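Local structure of NO-binding heme-dependent sensor protein (Shewanella oneidensis, 4U9B) at residues Phe6-Asp11 with Lys67-Phe72; Lys28-Asp33 with Glu44-Ser49; Asp90-Val95 with Asn126-Arg131; Gln155-Ser160 with Leu174-Gln179. The protein binds heme and senses nitric oxide as an H-NOX gas-sensor protein, with NO held at the heme iron and a separate zinc site. All blocks are in the same frame, centred on the assembly; numbering follows the deposited sequence.

Interaction 1: residues Phe6-Asp11 with Lys67-Phe72; sequences FNVLED and KAFGQF
Val8 and Leu9 of helix 3-17 meet Phe69 and Phe72 of helix 62-80 in a helix-helix crossing inside the H-NOX fold. The local axes pass 10.3 Å apart at 102°; the helices cross nearly at right angles, so the contact is confined to about one turn of each. The side-chain contacts are apolar. Leu9 makes the CH-pi contact, its CD1 lying over one face of Phe69 at 4.2 Å from the ring centroid and displaced toward the rim. With CG anti to the backbone N (chi1 172°), Phe69 also reaches the backbone of the first helix, its CE1 3.6 Å from Leu9 CA, and Val8 C lies at the ring edge, 4.1 Å from Phe69 CE1. Val8 CG1 sits in the plane of Phe72, at the ring edge, and Asp11 CB approaches another part of that edge; the carbonyl oxygen of Val8 also comes to 3.5 Å from Phe72 CE1. The carboxylate of Asp11 forms a salt bridge with Arg80 farther along helix 62-80. Leu9 continues onto Leu47 and Ile50 of helix 44-58, a third helix. Between Val8 and Phe72 the tightest approach of side chains is CG1 to CD1, 3.6 Å.

Interaction 2: residues Lys28-Asp33 with Glu44-Ser49; sequences KHAPKD and ESELFS
His29 ends helix 19-29 and faces the first turns of helix 44-58, with His29 CA 5.9 Å from Glu46 CA; from Ala30 onward the chain leaves helical geometry and passes the Glu46 side chain as a loop. The imidazole of His29 lies flat against Ser49: the carbonyl oxygen of Ser49 stands over the centre of one ring face, 3.7 Å above the plane, while Lys28 CB covers the opposite face. Ser49 CB adds a contact at the ring, 3.6 Å from His29 ND1. At the ring's outer nitrogen, NE2 is hydrogen-bonded to Asp53, one turn farther along helix 44-58, which helps to set the rotation of the ring.

Glu46 extends beyond CG toward the loop. Its OE2 comes to 3.4 Å from Pro31 CD, and OE1 lies against Ala30 CB, so the carboxylate is wedged against apolar groups. Its charge is met from outside the two segments, by a salt bridge from Arg34 and a hydrogen bond with Tyr36. Ser49 OG is held within its own helix, donating to Ser45 O at 2.9 Å; that carbonyl also receives Ser49 N, from the opposite face of its plane. One water joins the segments, donating to His29 O at 2.6 Å and to Ser49 OG at 3.1 Å.

The helix end is therefore tied to helix 44-58 by water and the His29-Asp53 bond rather than by direct polar bonds between the segments, while Arg34 and Tyr36, from the following loop, hold Glu46, which, with two such partners at its carboxylate, probably stays ionised although buried.

Interaction 3: residues Asp90-Val95 with Asn126-Arg131; sequences DFTSLV and NQIALR
Ile128 of strand 128-133 packs against Thr92 and Val95 of the short helix 91-96, a helix-on-sheet contact in the part of the H-NOX fold that carries the antiparallel sheet. The two run in nearly the same direction, 26° apart, with local axes 10.6 Å from each other. Apolar methyls do most of the joining. Val95 holds CG1 anti to its backbone N (chi1 179°), which sends that methyl between the two inward-facing strand residues: it is 3.9 Å from Ile128 CG2 and equally close to Leu130 CD1. The other end of Ile128 serves a different pair, CD1 resting 4.0 Å from Thr92 CG2 and approaching the Phe91 ring at CE2. Within the helix, Val95 CG2 lies over one face of that ring, displaced toward the rim. Leu146 of helix 139-152 touches both Val95 and Leu130, while Leu94 contacts the heme.

Polar links are few. Asp90 is the N-cap of the helix, its OD1 accepting from Ser93 N at 2.8 Å nearly along the C-O axis, which ties down the first turn. Across the contact a single water bridges the segments: it donates to Asn126 O and lies 2.9 Å from Thr92 OG1.

Interaction 4: residues Gln155-Ser160 with Leu174-Gln179; sequences QKIQIS and LIIELQ
Strands 156-163 and 172-179 form the antiparallel beta hairpin at one edge of the H-NOX sheet, and the residues facing each other run from Ile157-Leu178 to Ser160-Ile175. Two hydrogen-bonded pairs grip it firmly. In the first, Gln158 and Glu177 exchange backbone bonds, both 2.9 Å; in the second, Ser160 and Ile175 do the same, with Ile175 N to Ser160 O at 2.7 Å. Between them Ile159 faces Ile176 in a non-hydrogen-bonded pair.

The two faces differ in character. Ile157, Ile159, Ile176 and Leu178 share the apolar one, which is covered by helices 91-96 and 139-152; Ile157 CB touches Ile176 CG2 there, and Ile159 CG2 meets Leu174 CB. The other face carries a polar chain centred on Gln179. Its extended side chain places OE1 2.9 Å from Lys156 NZ, which donates to it, while NE2 gives a bond to Glu177 OE2 in the plane of the amide and a weak one to Gln158 OE1. Both ends of the amide are thus engaged, which fixes its flip. Leu174 lies close to His161 and Cys172, two of the zinc ligands.

Near the hairpin's open end, Lys156 O accepts from Gln179 N and Gln155 NE2, which arrive from opposite faces of its plane, NE2 at 3.1 Å.

Overall arrangement
The four contacts fall into two pairs. Interactions 1 and 2 lie in the helical part, interaction 2 nested inside the chain loop closed by interaction 1; they touch at Phe6 CE1 and Leu47 N, 3.4 Å apart. Interactions 3 and 4, with centres 9 Å apart, share the sheet: Ile128 O and Ile176 N lie 2.8 Å apart, a probable hydrogen bond. Interactions 2 and 3 have centres 34 Å apart, but interactions 1 and 4 approach to about 6 Å between nearest atoms without touching. Leu94 touches the heme, the Leu130 side chain is about 5 Å from it and that of Phe69 about 8 Å; the zinc ion is about 5 Å from the Leu174 side chain.

Interaction 1: residues Phe6-Asp11 with Lys67-Phe72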
loop_
_atom_site.group_PDB
_atom_site.type_symbol
_atom_site.label_atom_id
_atom_site.label_comp_id
_atom_site.label_asym_id
_atom_site.label_seq_id
_atom_site.Cartn_x
_atom_site.Cartn_y
_atom_site.Cartn_z
ATOM N N PHE A 6 -2.882 9.794 0.641
ATOM C CA PHE A 6 -3.348 10.576 1.778
ATOM C C PHE A 6 -4.870 10.596 1.854
ATOM O O PHE A 6 -5.438 10.574 2.940
ATOM C CB PHE A 6 -2.821 12.011 1.702
ATOM C CG PHE A 6 -1.344 12.128 1.913
ATOM C CD1 PHE A 6 -0.826 12.293 3.187
ATOM C CD2 PHE A 6 -0.473 12.079 0.841
ATOM C CE1 PHE A 6 0.535 12.409 3.384
ATOM C CE2 PHE A 6 0.887 12.189 1.032
ATOM C CZ PHE A 6 1.393 12.354 2.306
ATOM N N ASN A 7 -5.529 10.649 0.701
ATOM C CA ASN A 7 -6.988 10.669 0.678
ATOM C C ASN A 7 -7.569 9.386 1.259
ATOM O O ASN A 7 -8.540 9.427 2.013
ATOM C CB ASN A 7 -7.514 10.873 -0.747
ATOM C CG ASN A 7 -7.207 12.254 -1.297
ATOM O OD1 ASN A 7 -6.998 13.213 -0.543
ATOM N ND2 ASN A 7 -7.185 12.364 -2.619
ATOM N N VAL A 8 -6.982 8.246 0.908
ATOM C CA VAL A 8 -7.463 6.977 1.434
ATOM C C VAL A 8 -7.126 6.884 2.921
ATOM O O VAL A 8 -7.907 6.347 3.704
ATOM C CB VAL A 8 -6.868 5.774 0.671
ATOM C CG1 VAL A 8 -7.374 4.469 1.257
ATOM C CG2 VAL A 8 -7.234 5.851 -0.805
ATOM N N LEU A 9 -5.972 7.421 3.313
ATOM C CA LEU A 9 -5.602 7.455 4.723
ATOM C C LEU A 9 -6.621 8.284 5.493
ATOM O O LEU A 9 -7.024 7.910 6.594
ATOM C CB LEU A 9 -4.191 8.022 4.917
ATOM C CG LEU A 9 -3.680 8.074 6.364
ATOM C CD1 LEU A 9 -3.545 6.678 6.945
ATOM C CD2 LEU A 9 -2.352 8.808 6.451
ATOM N N GLU A 10 -7.051 9.401 4.909
ATOM C CA GLU A 10 -8.065 10.239 5.541
ATOM C C GLU A 10 -9.343 9.437 5.765
ATOM O O GLU A 10 -9.920 9.473 6.852
ATOM C CB GLU A 10 -8.373 11.484 4.701
ATOM C CG GLU A 10 -9.377 12.433 5.376
ATOM C CD GLU A 10 -9.754 13.620 4.516
ATOM O OE1 GLU A 10 -10.823 14.215 4.771
ATOM O OE2 GLU A 10 -8.985 13.964 3.594
ATOM N N ASP A 11 -9.783 8.717 4.735
ATOM C CA ASP A 11 -10.980 7.890 4.843
ATOM C C ASP A 11 -10.866 6.928 6.020
ATOM O O ASP A 11 -11.827 6.714 6.754
ATOM C CB ASP A 11 -11.223 7.103 3.549
ATOM C CG ASP A 11 -11.640 7.992 2.391
ATOM O OD1 ASP A 11 -12.054 9.144 2.639
ATOM O OD2 ASP A 11 -11.562 7.535 1.231
ATOM N N LYS A 67 0.520 -2.063 7.713
ATOM C CA LYS A 67 -0.049 -3.239 7.063
ATOM C C LYS A 67 -1.569 -3.138 7.024
ATOM O O LYS A 67 -2.196 -3.484 6.024
ATOM C CB LYS A 67 0.387 -4.516 7.786
ATOM C CG LYS A 67 -0.155 -5.804 7.177
ATOM C CD LYS A 67 0.399 -7.033 7.887
ATOM C CE LYS A 67 -0.127 -8.320 7.270
ATOM N NZ LYS A 67 0.526 -9.538 7.840
ATOM N N ALA A 68 -2.157 -2.646 8.110
ATOM C CA ALA A 68 -3.601 -2.456 8.175
ATOM C C ALA A 68 -4.051 -1.441 7.134
ATOM O O ALA A 68 -5.051 -1.640 6.441
ATOM C CB ALA A 68 -4.016 -2.009 9.562
ATOM N N PHE A 69 -3.305 -0.348 7.033
ATOM C CA PHE A 69 -3.575 0.667 6.026
ATOM C C PHE A 69 -3.467 0.085 4.623
ATOM O O PHE A 69 -4.298 0.372 3.765
ATOM C CB PHE A 69 -2.614 1.843 6.186
ATOM C CG PHE A 69 -2.700 2.855 5.079
ATOM C CD1 PHE A 69 -3.898 3.479 4.784
ATOM C CD2 PHE A 69 -1.577 3.194 4.348
ATOM C CE1 PHE A 69 -3.978 4.411 3.770
ATOM C CE2 PHE A 69 -1.650 4.126 3.335
ATOM C CZ PHE A 69 -2.853 4.737 3.046
ATOM N N GLY A 70 -2.443 -0.734 4.399
ATOM C CA GLY A 70 -2.243 -1.369 3.108
ATOM C C GLY A 70 -3.446 -2.176 2.657
ATOM O O GLY A 70 -3.843 -2.120 1.490
ATOM N N GLN A 71 -4.036 -2.926 3.580
ATOM C CA GLN A 71 -5.202 -3.736 3.254
ATOM C C GLN A 71 -6.400 -2.849 2.949
ATOM O O GLN A 71 -7.158 -3.113 2.013
ATOM C CB GLN A 71 -5.526 -4.697 4.395
ATOM C CG GLN A 71 -6.663 -5.647 4.074
ATOM C CD GLN A 71 -6.604 -6.935 4.875
ATOM O OE1 GLN A 71 -5.895 -7.031 5.876
ATOM N NE2 GLN A 71 -7.350 -7.938 4.429
ATOM N N PHE A 72 -6.563 -1.796 3.743
ATOM C CA PHE A 72 -7.613 -0.812 3.517
ATOM C C PHE A 72 -7.401 -0.131 2.169
ATOM O O PHE A 72 -8.355 0.159 1.446
ATOM C CB PHE A 72 -7.619 0.222 4.653
ATOM C CG PHE A 72 -8.762 1.204 4.592
ATOM C CD1 PHE A 72 -8.650 2.376 3.858
ATOM C CD2 PHE A 72 -9.937 0.966 5.289
ATOM C CE1 PHE A 72 -9.695 3.284 3.807
ATOM C CE2 PHE A 72 -10.986 1.870 5.243
ATOM C CZ PHE A 72 -10.864 3.032 4.501
#

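Interaction 2: residues Lys28-Asp33 with Glu44-Ser49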
loop_
_atom_site.group_PDB
_atom_site.type_symbol
_atom_site.label_atom_id
_atom_site.label_comp_id
_atom_site.label_asym_id
_atom_site.label_seq_id
_atom_site.Cartn_x
_atom_site.Cartn_y
_atom_site.Cartn_z
ATOM N N LYS A 28 -0.389 18.918 13.267
ATOM C CA LYS A 28 0.868 18.492 13.863
ATOM C C LYS A 28 1.944 18.177 12.833
ATOM O O LYS A 28 3.117 18.468 13.054
ATOM C CB LYS A 28 0.651 17.254 14.734
ATOM C CG LYS A 28 -0.101 17.503 16.026
ATOM C CD LYS A 28 -0.164 16.245 16.884
ATOM C CE LYS A 28 1.204 15.862 17.443
ATOM N NZ LYS A 28 1.169 14.577 18.201
ATOM N N HIS A 29 1.543 17.581 11.710
ATOM C CA HIS A 29 2.498 16.915 10.827
ATOM C C HIS A 29 2.575 17.466 9.400
ATOM O O HIS A 29 3.473 17.086 8.648
ATOM C CB HIS A 29 2.162 15.423 10.778
ATOM C CG HIS A 29 2.135 14.778 12.128
ATOM N ND1 HIS A 29 3.260 14.654 12.912
ATOM C CD2 HIS A 29 1.118 14.237 12.841
ATOM C CE1 HIS A 29 2.940 14.061 14.049
ATOM N NE2 HIS A 29 1.646 13.796 14.029
ATOM N N ALA A 30 1.653 18.351 9.027
ATOM C CA ALA A 30 1.658 18.932 7.682
ATOM C C ALA A 30 1.728 20.458 7.727
ATOM O O ALA A 30 1.290 21.064 8.702
ATOM C CB ALA A 30 0.428 18.490 6.912
ATOM N N PRO A 31 2.274 21.082 6.662
ATOM C CA PRO A 31 2.320 22.547 6.556
ATOM C C PRO A 31 0.937 23.186 6.733
ATOM O O PRO A 31 -0.078 22.504 6.615
ATOM C CB PRO A 31 2.850 22.776 5.146
ATOM C CG PRO A 31 3.680 21.587 4.869
ATOM C CD PRO A 31 2.965 20.438 5.529
ATOM N N LYS A 32 0.902 24.485 7.015
ATOM C CA LYS A 32 -0.346 25.168 7.325
ATOM C C LYS A 32 -1.271 25.154 6.116
ATOM O O LYS A 32 -0.834 25.309 4.967
ATOM C CB LYS A 32 -0.068 26.597 7.787
ATOM C CG LYS A 32 -1.243 27.228 8.490
ATOM C CD LYS A 32 -0.806 28.223 9.556
ATOM C CE LYS A 32 0.087 29.301 8.978
ATOM N NZ LYS A 32 0.322 30.393 9.959
ATOM N N ASP A 33 -2.545 24.895 6.392
ATOM C CA ASP A 33 -3.602 24.816 5.371
ATOM C C ASP A 33 -3.360 23.720 4.330
ATOM O O ASP A 33 -3.720 23.866 3.171
ATOM C CB ASP A 33 -3.772 26.169 4.671
ATOM C CG ASP A 33 -4.321 27.232 5.595
ATOM O OD1 ASP A 33 -5.537 27.192 5.892
ATOM O OD2 ASP A 33 -3.545 28.112 6.019
ATOM N N GLU A 44 6.709 12.307 1.587
ATOM C CA GLU A 44 6.330 11.039 2.193
ATOM C C GLU A 44 6.448 11.122 3.712
ATOM O O GLU A 44 5.793 10.367 4.432
ATOM C CB GLU A 44 7.193 9.901 1.650
ATOM C CG GLU A 44 8.665 10.022 1.992
ATOM C CD GLU A 44 9.537 9.161 1.103
ATOM O OE1 GLU A 44 9.409 9.265 -0.135
ATOM O OE2 GLU A 44 10.344 8.377 1.642
ATOM N N SER A 45 7.274 12.047 4.194
ATOM C CA SER A 45 7.444 12.243 5.628
ATOM C C SER A 45 6.125 12.638 6.286
ATOM O O SER A 45 5.888 12.307 7.444
ATOM C CB SER A 45 8.506 13.307 5.910
ATOM O OG SER A 45 8.174 14.536 5.290
ATOM N N GLU A 46 5.264 13.336 5.551
ATOM C CA GLU A 46 3.968 13.715 6.095
ATOM C C GLU A 46 3.147 12.464 6.381
ATOM O O GLU A 46 2.557 12.337 7.450
ATOM C CB GLU A 46 3.218 14.651 5.141
ATOM C CG GLU A 46 3.836 16.041 5.052
ATOM C CD GLU A 46 3.100 16.973 4.104
ATOM O OE1 GLU A 46 1.863 16.855 3.975
ATOM O OE2 GLU A 46 3.766 17.828 3.486
ATOM N N LEU A 47 3.130 11.533 5.431
ATOM C CA LEU A 47 2.396 10.285 5.602
ATOM C C LEU A 47 2.954 9.502 6.788
ATOM O O LEU A 47 2.209 9.085 7.674
ATOM C CB LEU A 47 2.463 9.435 4.329
ATOM C CG LEU A 47 1.570 8.192 4.308
ATOM C CD1 LEU A 47 0.155 8.548 3.878
ATOM C CD2 LEU A 47 2.158 7.127 3.395
ATOM N N PHE A 48 4.271 9.318 6.807
ATOM C CA PHE A 48 4.916 8.546 7.865
ATOM C C PHE A 48 4.709 9.187 9.239
ATOM O O PHE A 48 4.464 8.485 10.221
ATOM C CB PHE A 48 6.413 8.390 7.582
ATOM C CG PHE A 48 6.736 7.356 6.537
ATOM C CD1 PHE A 48 6.386 6.028 6.725
ATOM C CD2 PHE A 48 7.415 7.706 5.382
ATOM C CE1 PHE A 48 6.692 5.071 5.772
ATOM C CE2 PHE A 48 7.722 6.753 4.423
ATOM C CZ PHE A 48 7.360 5.435 4.621
ATOM N N SER A 49 4.799 10.513 9.308
ATOM C CA SER A 49 4.612 11.215 10.573
ATOM C C SER A 49 3.207 10.989 11.109
ATOM O O SER A 49 3.018 10.747 12.300
ATOM C CB SER A 49 4.875 12.713 10.412
ATOM O OG SER A 49 6.258 12.964 10.277
HETATM O O HOH W 1 5.709 15.806 9.221
#

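Interaction 3: residues Asp90-Val95 with Asn126-Arg131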
loop_
_atom_site.group_PDB
_atom_site.type_symbol
_atom_site.label_atom_id
_atom_site.label_comp_id
_atom_site.label_asym_id
_atom_site.label_seq_id
_atom_site.Cartn_x
_atom_site.Cartn_y
_atom_site.Cartn_z
ATOM N N ASP A 90 -8.281 -12.668 -11.897
ATOM C CA ASP A 90 -8.007 -13.379 -10.653
ATOM C C ASP A 90 -6.818 -12.788 -9.903
ATOM O O ASP A 90 -6.104 -11.928 -10.421
ATOM C CB ASP A 90 -7.760 -14.863 -10.938
ATOM C CG ASP A 90 -6.721 -15.087 -12.021
ATOM O OD1 ASP A 90 -5.598 -14.560 -11.896
ATOM O OD2 ASP A 90 -7.032 -15.791 -13.004
ATOM N N PHE A 91 -6.617 -13.270 -8.681
ATOM C CA PHE A 91 -5.574 -12.761 -7.797
ATOM C C PHE A 91 -4.177 -12.894 -8.401
ATOM O O PHE A 91 -3.403 -11.938 -8.393
ATOM C CB PHE A 91 -5.636 -13.494 -6.455
ATOM C CG PHE A 91 -4.535 -13.124 -5.502
ATOM C CD1 PHE A 91 -4.594 -11.946 -4.776
ATOM C CD2 PHE A 91 -3.449 -13.964 -5.319
ATOM C CE1 PHE A 91 -3.583 -11.606 -3.896
ATOM C CE2 PHE A 91 -2.437 -13.632 -4.436
ATOM C CZ PHE A 91 -2.504 -12.450 -3.724
ATOM N N THR A 92 -3.860 -14.072 -8.932
ATOM C CA THR A 92 -2.530 -14.323 -9.481
ATOM C C THR A 92 -2.217 -13.377 -10.637
ATOM O O THR A 92 -1.097 -12.876 -10.751
ATOM C CB THR A 92 -2.386 -15.778 -9.967
ATOM O OG1 THR A 92 -2.575 -16.674 -8.865
ATOM C CG2 THR A 92 -1.004 -16.021 -10.570
ATOM N N SER A 93 -3.209 -13.140 -11.492
ATOM C CA SER A 93 -3.042 -12.253 -12.638
ATOM C C SER A 93 -2.703 -10.836 -12.186
ATOM O O SER A 93 -1.835 -10.183 -12.766
ATOM C CB SER A 93 -4.309 -12.235 -13.498
ATOM O OG SER A 93 -4.738 -13.549 -13.807
ATOM N N LEU A 94 -3.390 -10.368 -11.148
ATOM C CA LEU A 94 -3.162 -9.024 -10.620
ATOM C C LEU A 94 -1.739 -8.882 -10.098
ATOM O O LEU A 94 -1.024 -7.954 -10.475
ATOM C CB LEU A 94 -4.165 -8.702 -9.507
ATOM C CG LEU A 94 -4.192 -7.252 -9.001
ATOM C CD1 LEU A 94 -5.570 -6.911 -8.455
ATOM C CD2 LEU A 94 -3.133 -6.992 -7.927
ATOM N N VAL A 95 -1.333 -9.801 -9.227
ATOM C CA VAL A 95 -0.016 -9.736 -8.599
ATOM C C VAL A 95 1.100 -9.804 -9.637
ATOM O O VAL A 95 2.064 -9.041 -9.579
ATOM C CB VAL A 95 0.173 -10.873 -7.577
ATOM C CG1 VAL A 95 1.567 -10.815 -6.954
ATOM C CG2 VAL A 95 -0.890 -10.788 -6.493
ATOM N N ASN A 126 2.939 -23.148 -7.849
ATOM C CA ASN A 126 1.883 -22.134 -7.852
ATOM C C ASN A 126 1.958 -21.157 -6.675
ATOM O O ASN A 126 0.996 -20.445 -6.389
ATOM C CB ASN A 126 0.503 -22.801 -7.893
ATOM C CG ASN A 126 0.231 -23.486 -9.219
ATOM O OD1 ASN A 126 0.724 -23.057 -10.262
ATOM N ND2 ASN A 126 -0.557 -24.554 -9.185
ATOM N N GLN A 127 3.103 -21.119 -6.002
ATOM C CA GLN A 127 3.394 -20.018 -5.093
ATOM C C GLN A 127 3.915 -18.861 -5.933
ATOM O O GLN A 127 4.464 -19.074 -7.015
ATOM C CB GLN A 127 4.415 -20.419 -4.024
ATOM C CG GLN A 127 3.931 -21.508 -3.078
ATOM C CD GLN A 127 4.961 -21.865 -2.017
ATOM O OE1 GLN A 127 6.159 -21.651 -2.201
ATOM N NE2 GLN A 127 4.495 -22.413 -0.901
ATOM N N ILE A 128 3.723 -17.639 -5.443
ATOM C CA ILE A 128 4.232 -16.449 -6.109
ATOM C C ILE A 128 5.366 -15.854 -5.287
ATOM O O ILE A 128 5.191 -15.578 -4.107
ATOM C CB ILE A 128 3.129 -15.387 -6.299
ATOM C CG1 ILE A 128 1.964 -15.961 -7.110
ATOM C CG2 ILE A 128 3.691 -14.141 -6.988
ATOM C CD1 ILE A 128 0.700 -15.119 -7.046
ATOM N N ALA A 129 6.523 -15.669 -5.917
ATOM C CA ALA A 129 7.658 -15.009 -5.279
ATOM C C ALA A 129 7.696 -13.546 -5.696
ATOM O O ALA A 129 7.984 -13.228 -6.850
ATOM C CB ALA A 129 8.956 -15.700 -5.648
ATOM N N LEU A 130 7.403 -12.662 -4.748
ATOM C CA LEU A 130 7.304 -11.238 -5.029
ATOM C C LEU A 130 8.450 -10.471 -4.382
ATOM O O LEU A 130 8.532 -10.375 -3.159
ATOM C CB LEU A 130 5.959 -10.702 -4.535
ATOM C CG LEU A 130 5.484 -9.390 -5.162
ATOM C CD1 LEU A 130 5.258 -9.542 -6.664
ATOM C CD2 LEU A 130 4.211 -8.916 -4.488
ATOM N N ARG A 131 9.339 -9.936 -5.215
ATOM C CA ARG A 131 10.441 -9.117 -4.732
ATOM C C ARG A 131 9.971 -7.679 -4.584
ATOM O O ARG A 131 9.329 -7.141 -5.484
ATOM C CB ARG A 131 11.637 -9.186 -5.682
ATOM C CG ARG A 131 12.853 -8.405 -5.202
ATOM C CD ARG A 131 13.882 -8.232 -6.310
ATOM N NE ARG A 131 15.080 -7.529 -5.847
ATOM C CZ ARG A 131 15.242 -6.207 -5.858
ATOM N NH1 ARG A 131 14.283 -5.406 -6.313
ATOM N NH2 ARG A 131 16.374 -5.679 -5.411
HETATM O O HOH W 2 -1.252 -19.123 -7.991
#

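Interaction 4: residues Gln155-Ser160 with Leu174-Gln179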
loop_
_atom_site.group_PDB
_atom_site.type_symbol
_atom_site.label_atom_id
_atom_site.label_comp_id
_atom_site.label_asym_id
_atom_site.label_seq_id
_atom_site.Cartn_x
_atom_site.Cartn_y
_atom_site.Cartn_z
ATOM N N GLN A 155 -10.043 -14.797 -2.553
ATOM C CA GLN A 155 -8.963 -15.773 -2.521
ATOM C C GLN A 155 -8.274 -15.754 -1.162
ATOM O O GLN A 155 -7.885 -14.696 -0.681
ATOM C CB GLN A 155 -7.953 -15.471 -3.635
ATOM C CG GLN A 155 -6.758 -16.413 -3.685
ATOM C CD GLN A 155 -7.161 -17.840 -3.996
ATOM O OE1 GLN A 155 -7.472 -18.174 -5.139
ATOM N NE2 GLN A 155 -7.166 -18.687 -2.976
ATOM N N LYS A 156 -8.132 -16.918 -0.537
ATOM C CA LYS A 156 -7.386 -17.009 0.713
ATOM C C LYS A 156 -5.900 -17.164 0.410
ATOM O O LYS A 156 -5.524 -17.928 -0.476
ATOM C CB LYS A 156 -7.877 -18.180 1.565
ATOM C CG LYS A 156 -7.200 -18.257 2.923
ATOM C CD LYS A 156 -7.649 -19.470 3.718
ATOM C CE LYS A 156 -7.008 -19.493 5.099
ATOM N NZ LYS A 156 -5.525 -19.340 5.046
ATOM N N ILE A 157 -5.060 -16.430 1.137
ATOM C CA ILE A 157 -3.616 -16.504 0.937
ATOM C C ILE A 157 -2.846 -16.537 2.253
ATOM O O ILE A 157 -3.373 -16.194 3.312
ATOM C CB ILE A 157 -3.093 -15.314 0.092
ATOM C CG1 ILE A 157 -3.309 -13.976 0.815
ATOM C CG2 ILE A 157 -3.776 -15.292 -1.267
ATOM C CD1 ILE A 157 -2.511 -12.828 0.223
ATOM N N GLN A 158 -1.593 -16.966 2.156
ATOM C CA GLN A 158 -0.636 -16.886 3.250
ATOM C C GLN A 158 0.616 -16.225 2.684
ATOM O O GLN A 158 0.960 -16.459 1.524
ATOM C CB GLN A 158 -0.325 -18.276 3.814
ATOM C CG GLN A 158 -0.318 -18.359 5.326
ATOM C CD GLN A 158 -0.201 -19.790 5.824
ATOM O OE1 GLN A 158 0.261 -20.676 5.102
ATOM N NE2 GLN A 158 -0.629 -20.024 7.060
ATOM N N ILE A 159 1.278 -15.389 3.480
ATOM C CA ILE A 159 2.483 -14.702 3.025
ATOM C C ILE A 159 3.657 -14.961 3.958
ATOM O O ILE A 159 3.565 -14.756 5.170
ATOM C CB ILE A 159 2.260 -13.175 2.902
ATOM C CG1 ILE A 159 1.147 -12.897 1.884
ATOM C CG2 ILE A 159 3.563 -12.466 2.485
ATOM C CD1 ILE A 159 0.862 -11.428 1.635
ATOM N N SER A 160 4.758 -15.422 3.370
ATOM C CA SER A 160 6.032 -15.531 4.064
ATOM C C SER A 160 6.910 -14.367 3.633
ATOM O O SER A 160 7.088 -14.117 2.445
ATOM C CB SER A 160 6.717 -16.864 3.763
ATOM O OG SER A 160 5.924 -17.952 4.212
ATOM N N LEU A 174 8.513 -11.608 -0.584
ATOM C CA LEU A 174 7.213 -12.043 -0.101
ATOM C C LEU A 174 6.754 -13.254 -0.899
ATOM O O LEU A 174 6.448 -13.144 -2.086
ATOM C CB LEU A 174 6.184 -10.914 -0.205
ATOM C CG LEU A 174 6.282 -9.803 0.849
ATOM C CD1 LEU A 174 7.565 -9.005 0.705
ATOM C CD2 LEU A 174 5.077 -8.881 0.768
ATOM N N ILE A 175 6.727 -14.409 -0.244
ATOM C CA ILE A 175 6.248 -15.631 -0.871
ATOM C C ILE A 175 4.767 -15.781 -0.572
ATOM O O ILE A 175 4.365 -15.897 0.586
ATOM C CB ILE A 175 7.011 -16.875 -0.375
ATOM C CG1 ILE A 175 8.520 -16.688 -0.555
ATOM C CG2 ILE A 175 6.525 -18.129 -1.100
ATOM C CD1 ILE A 175 8.952 -16.358 -1.974
ATOM N N ILE A 176 3.965 -15.772 -1.628
ATOM C CA ILE A 176 2.520 -15.866 -1.510
ATOM C C ILE A 176 2.047 -17.266 -1.885
ATOM O O ILE A 176 2.304 -17.741 -2.993
ATOM C CB ILE A 176 1.817 -14.833 -2.412
ATOM C CG1 ILE A 176 2.392 -13.431 -2.175
ATOM C CG2 ILE A 176 0.313 -14.831 -2.157
ATOM C CD1 ILE A 176 2.185 -12.494 -3.338
ATOM N N GLU A 177 1.368 -17.920 -0.948
ATOM C CA GLU A 177 0.762 -19.221 -1.195
ATOM C C GLU A 177 -0.754 -19.087 -1.223
ATOM O O GLU A 177 -1.364 -18.645 -0.248
ATOM C CB GLU A 177 1.182 -20.229 -0.126
ATOM C CG GLU A 177 0.648 -21.633 -0.369
ATOM C CD GLU A 177 1.145 -22.633 0.655
ATOM O OE1 GLU A 177 2.061 -23.415 0.325
ATOM O OE2 GLU A 177 0.622 -22.638 1.788
ATOM N N LEU A 178 -1.354 -19.456 -2.350
ATOM C CA LEU A 178 -2.804 -19.496 -2.462
ATOM C C LEU A 178 -3.323 -20.775 -1.823
ATOM O O LEU A 178 -2.771 -21.853 -2.038
ATOM C CB LEU A 178 -3.246 -19.415 -3.926
ATOM C CG LEU A 178 -3.204 -18.032 -4.584
ATOM C CD1 LEU A 178 -1.775 -17.563 -4.813
ATOM C CD2 LEU A 178 -3.981 -18.051 -5.896
ATOM N N GLN A 179 -4.384 -20.645 -1.033
ATOM C CA GLN A 179 -4.971 -21.781 -0.336
ATOM C C GLN A 179 -6.476 -21.834 -0.579
ATOM O O GLN A 179 -7.029 -20.979 -1.271
ATOM C CB GLN A 179 -4.668 -21.697 1.159
ATOM C CG GLN A 179 -3.178 -21.646 1.469
ATOM C CD GLN A 179 -2.891 -21.533 2.952
ATOM O OE1 GLN A 179 -3.763 -21.166 3.739
ATOM N NE2 GLN A 179 -1.663 -21.851 3.341
HETATM O O HOH W 3 -9.409 -19.243 -1.737
HETATM O O HOH W 4 3.796 -18.692 2.460
#